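Local coordinates for zona occludens toxin N-terminal domain-containing protein (Neisseria meningitidis MC58, PDB 2R2A) that probably binds nucleotide phosphates through its P-loop-type N-terminal domain, as expected of the zonular occludens toxin family, at residues Ser16-Asn28 with Ile181-Glu193. Sequence-based numbering, arbitrary orientation.
Sequences SGKTLKMVSMMAN and IYTLDKKVYDLYE. With SO4 (sulfate ion), chain C.
L20 reaches from helix 18-28 into an apolar bowl formed by L184, V188, Y189 and Y192. Its branched end suits this place: CD2 lies over the face of the Y189 ring in a CH-pi contact, 4.2 Å from the centroid, and also meets V188 CG2, while CD1 approaches Y189 OH. One turn on, V23 CG1, anti to the backbone N (chi1 -179°), touches both V188 CG2 and L191 CB (3.8 Å each), and the short side chain of A27 lies against L191 CD1, a pair so close that its exact distance is doubtful. T19 turns its methyl CG2 to Y192 CZ at 3.6 Å.

Farther out, Y182 OH donates to G17 O (2.7 Å), which also accepts from K21 N. K21 NZ bonds T183 O from above the carbonyl plane. S24 OG takes the D185 N-H at 2.7 Å, and N28 ND2 bridges S24 O and the anti lone pair of D185 OD2. D185 OD1 receives K187 N in an Asx turn, fixing the carboxylate.

The amides of G17, K18 and T19, with K18 NZ and G15 N, hold a sulfate, probably from the crystallisation liquor, much as a Walker A loop holds phosphate; through its carbonyl G17, the helix N-cap, also ties down Y182 and its loop.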
# COMPACT_ATOMS: atom_id res chain seq x y z
N SER A 16 -11.15 7.95 -7.75
CA SER A 16 -10.60 7.35 -8.98
C SER A 16 -10.68 5.82 -8.97
O SER A 16 -10.53 5.18 -10.00
CB SER A 16 -9.15 7.82 -9.23
OG SER A 16 -8.28 7.34 -8.21
N GLY A 17 -10.83 5.22 -7.79
CA GLY A 17 -10.98 3.76 -7.64
C GLY A 17 -9.74 3.00 -7.18
O GLY A 17 -9.55 1.82 -7.53
N LYS A 18 -8.93 3.64 -6.34
CA LYS A 18 -7.72 3.02 -5.87
C LYS A 18 -8.06 1.86 -4.92
O LYS A 18 -7.49 0.78 -5.05
CB LYS A 18 -6.82 4.04 -5.12
CG LYS A 18 -6.27 5.24 -5.92
CD LYS A 18 -5.36 6.14 -5.00
CE LYS A 18 -6.11 6.74 -3.78
NZ LYS A 18 -7.16 7.75 -4.23
N THR A 19 -8.99 2.08 -3.97
CA THR A 19 -9.31 1.02 -3.03
C THR A 19 -9.96 -0.17 -3.75
O THR A 19 -9.62 -1.32 -3.46
CB THR A 19 -10.22 1.50 -1.86
OG1 THR A 19 -9.52 2.49 -1.11
CG2 THR A 19 -10.51 0.34 -0.91
N LEU A 20 -10.87 0.08 -4.67
CA LEU A 20 -11.49 -1.07 -5.40
C LEU A 20 -10.48 -1.82 -6.24
O LEU A 20 -10.53 -3.04 -6.31
CB LEU A 20 -12.62 -0.59 -6.31
CG LEU A 20 -13.88 -0.12 -5.59
CD1 LEU A 20 -14.73 0.53 -6.61
CD2 LEU A 20 -14.57 -1.32 -4.94
N LYS A 21 -9.54 -1.10 -6.88
CA LYS A 21 -8.44 -1.81 -7.56
C LYS A 21 -7.63 -2.69 -6.58
O LYS A 21 -7.30 -3.84 -6.88
CB LYS A 21 -7.54 -0.83 -8.33
CG LYS A 21 -6.38 -1.50 -9.07
CD LYS A 21 -6.97 -2.45 -10.14
CE LYS A 21 -5.91 -3.23 -10.91
NZ LYS A 21 -6.71 -4.06 -11.91
N MSE A 22 -7.29 -2.13 -5.42
CA MSE A 22 -6.57 -2.90 -4.39
C MSE A 22 -7.33 -4.17 -3.98
O MSE A 22 -6.76 -5.26 -3.98
CB MSE A 22 -6.27 -1.99 -3.19
CG MSE A 22 -5.43 -2.64 -2.06
SE MSE A 22 -3.58 -2.96 -2.62
CE MSE A 22 -3.56 -4.96 -2.77
N VAL A 23 -8.61 -4.03 -3.64
CA VAL A 23 -9.45 -5.20 -3.29
C VAL A 23 -9.53 -6.21 -4.45
O VAL A 23 -9.47 -7.43 -4.25
CB VAL A 23 -10.86 -4.77 -2.82
CG1 VAL A 23 -11.74 -6.01 -2.44
CG2 VAL A 23 -10.79 -3.74 -1.66
N SER A 24 -9.64 -5.70 -5.68
CA SER A 24 -9.63 -6.54 -6.88
C SER A 24 -8.34 -7.38 -6.96
O SER A 24 -8.36 -8.58 -7.30
CB SER A 24 -9.78 -5.65 -8.14
OG SER A 24 -10.15 -6.41 -9.28
N MSE A 25 -7.21 -6.76 -6.63
CA MSE A 25 -5.91 -7.48 -6.56
C MSE A 25 -5.90 -8.53 -5.48
O MSE A 25 -5.44 -9.65 -5.69
CB MSE A 25 -4.77 -6.47 -6.37
CG MSE A 25 -4.66 -5.55 -7.59
SE MSE A 25 -3.55 -3.94 -7.26
CE MSE A 25 -1.91 -4.93 -7.35
N MSE A 26 -6.40 -8.17 -4.31
CA MSE A 26 -6.48 -9.14 -3.22
C MSE A 26 -7.34 -10.34 -3.62
O MSE A 26 -7.12 -11.46 -3.14
CB MSE A 26 -7.05 -8.49 -1.98
CG MSE A 26 -6.25 -7.30 -1.48
SE MSE A 26 -7.05 -6.57 0.12
CE MSE A 26 -6.56 -8.02 1.36
N ALA A 27 -8.34 -10.11 -4.46
CA ALA A 27 -9.28 -11.16 -4.89
C ALA A 27 -8.69 -12.09 -5.95
O ALA A 27 -9.19 -13.23 -6.14
CB ALA A 27 -10.57 -10.55 -5.41
N ASN A 28 -7.62 -11.64 -6.61
CA ASN A 28 -7.09 -12.35 -7.76
C ASN A 28 -5.63 -12.73 -7.74
O ASN A 28 -5.26 -13.78 -8.28
CB ASN A 28 -7.35 -11.55 -9.02
CG ASN A 28 -8.80 -11.58 -9.40
OD1 ASN A 28 -9.34 -12.64 -9.75
ND2 ASN A 28 -9.45 -10.42 -9.32
N ILE A 181 -6.50 -0.35 -19.85
CA ILE A 181 -7.82 0.06 -19.41
C ILE A 181 -7.99 -0.32 -17.93
O ILE A 181 -7.58 -1.38 -17.51
CB ILE A 181 -8.89 -0.59 -20.31
CG1 ILE A 181 -10.26 0.03 -20.03
CG2 ILE A 181 -8.85 -2.12 -20.20
CD1 ILE A 181 -10.29 1.50 -20.40
N TYR A 182 -8.61 0.56 -17.15
CA TYR A 182 -8.85 0.27 -15.72
C TYR A 182 -9.87 -0.86 -15.63
O TYR A 182 -10.89 -0.82 -16.31
CB TYR A 182 -9.38 1.55 -15.07
CG TYR A 182 -9.81 1.41 -13.63
CD1 TYR A 182 -8.88 1.52 -12.61
CD2 TYR A 182 -11.16 1.18 -13.31
CE1 TYR A 182 -9.28 1.40 -11.28
CE2 TYR A 182 -11.58 1.07 -11.97
CZ TYR A 182 -10.61 1.16 -10.98
OH TYR A 182 -11.01 1.06 -9.68
N THR A 183 -9.55 -1.90 -14.85
CA THR A 183 -10.37 -3.12 -14.80
C THR A 183 -10.59 -3.54 -13.34
O THR A 183 -9.73 -3.31 -12.50
CB THR A 183 -9.68 -4.27 -15.62
OG1 THR A 183 -9.71 -3.95 -17.02
CG2 THR A 183 -10.34 -5.58 -15.41
N LEU A 184 -11.74 -4.12 -13.06
CA LEU A 184 -12.05 -4.63 -11.71
C LEU A 184 -12.56 -6.05 -11.79
O LEU A 184 -13.13 -6.46 -12.80
CB LEU A 184 -13.12 -3.78 -11.01
CG LEU A 184 -12.71 -2.34 -10.65
CD1 LEU A 184 -13.84 -1.59 -9.97
CD2 LEU A 184 -11.48 -2.31 -9.77
N ASP A 185 -12.42 -6.77 -10.67
CA ASP A 185 -13.11 -8.07 -10.50
C ASP A 185 -14.59 -7.76 -10.31
O ASP A 185 -14.96 -6.94 -9.47
CB ASP A 185 -12.57 -8.76 -9.25
CG ASP A 185 -13.01 -10.22 -9.14
OD1 ASP A 185 -14.23 -10.49 -9.06
OD2 ASP A 185 -12.12 -11.10 -9.16
N LYS A 186 -15.45 -8.38 -11.09
CA LYS A 186 -16.88 -8.07 -10.98
C LYS A 186 -17.48 -8.47 -9.61
O LYS A 186 -18.56 -8.02 -9.25
CB LYS A 186 -17.67 -8.68 -12.16
CG LYS A 186 -17.57 -10.19 -12.25
CD LYS A 186 -18.44 -10.76 -13.39
CE LYS A 186 -17.76 -10.61 -14.77
NZ LYS A 186 -18.30 -11.60 -15.75
N LYS A 187 -16.77 -9.31 -8.85
CA LYS A 187 -17.23 -9.67 -7.50
C LYS A 187 -16.60 -8.80 -6.41
O LYS A 187 -16.65 -9.16 -5.23
CB LYS A 187 -16.96 -11.15 -7.22
CG LYS A 187 -17.66 -12.03 -8.22
CD LYS A 187 -17.67 -13.48 -7.80
CE LYS A 187 -18.33 -14.30 -8.89
NZ LYS A 187 -19.43 -13.52 -9.56
N VAL A 188 -16.01 -7.67 -6.80
CA VAL A 188 -15.24 -6.87 -5.85
C VAL A 188 -16.10 -6.47 -4.64
O VAL A 188 -15.63 -6.48 -3.51
CB VAL A 188 -14.57 -5.63 -6.53
CG1 VAL A 188 -15.61 -4.63 -6.97
CG2 VAL A 188 -13.57 -4.98 -5.59
N TYR A 189 -17.37 -6.15 -4.85
CA TYR A 189 -18.22 -5.76 -3.72
C TYR A 189 -18.65 -6.89 -2.77
O TYR A 189 -19.21 -6.64 -1.69
CB TYR A 189 -19.42 -4.97 -4.20
CG TYR A 189 -19.06 -3.53 -4.50
CD1 TYR A 189 -18.69 -2.66 -3.46
CD2 TYR A 189 -19.08 -3.03 -5.80
CE1 TYR A 189 -18.38 -1.34 -3.70
CE2 TYR A 189 -18.77 -1.69 -6.06
CZ TYR A 189 -18.43 -0.86 -5.00
OH TYR A 189 -18.11 0.46 -5.23
N ASP A 190 -18.37 -8.14 -3.16
CA ASP A 190 -18.58 -9.26 -2.25
C ASP A 190 -17.51 -9.26 -1.15
O ASP A 190 -17.65 -9.95 -0.12
CB ASP A 190 -18.53 -10.59 -3.02
CG ASP A 190 -19.68 -10.74 -4.01
OD1 ASP A 190 -20.66 -9.95 -3.95
OD2 ASP A 190 -19.60 -11.66 -4.86
N LEU A 191 -16.46 -8.48 -1.37
CA LEU A 191 -15.29 -8.47 -0.51
C LEU A 191 -15.09 -7.12 0.20
O LEU A 191 -14.21 -6.99 1.06
CB LEU A 191 -14.05 -8.76 -1.35
CG LEU A 191 -13.94 -10.11 -2.06
CD1 LEU A 191 -12.67 -10.12 -2.90
CD2 LEU A 191 -13.88 -11.23 -1.06
N TYR A 192 -15.90 -6.13 -0.17
CA TYR A 192 -15.68 -4.74 0.24
C TYR A 192 -16.99 -3.96 0.24
O TYR A 192 -17.84 -4.18 -0.60
CB TYR A 192 -14.65 -4.07 -0.70
CG TYR A 192 -14.43 -2.59 -0.41
CD1 TYR A 192 -13.70 -2.19 0.69
CD2 TYR A 192 -14.95 -1.60 -1.24
CE1 TYR A 192 -13.48 -0.85 0.97
CE2 TYR A 192 -14.73 -0.23 -0.96
CZ TYR A 192 -13.99 0.12 0.15
OH TYR A 192 -13.77 1.44 0.49
N GLU A 193 -17.13 -3.07 1.23
CA GLU A 193 -18.25 -2.11 1.32
C GLU A 193 -17.63 -0.76 1.75
O GLU A 193 -16.82 -0.72 2.67
CB GLU A 193 -19.28 -2.60 2.34
CG GLU A 193 -20.74 -2.54 1.84
CD GLU A 193 -21.71 -3.32 2.72
OE1 GLU A 193 -21.84 -2.99 3.93
OE2 GLU A 193 -22.37 -4.26 2.21
S SO4 C . -10.47 5.93 -4.19
O1 SO4 C . -10.54 7.04 -3.32
O2 SO4 C . -11.65 5.75 -4.97
O3 SO4 C . -10.18 4.79 -3.34
O4 SO4 C . -9.36 6.18 -5.11
O HOH W 1 -6.67 -2.69 -14.20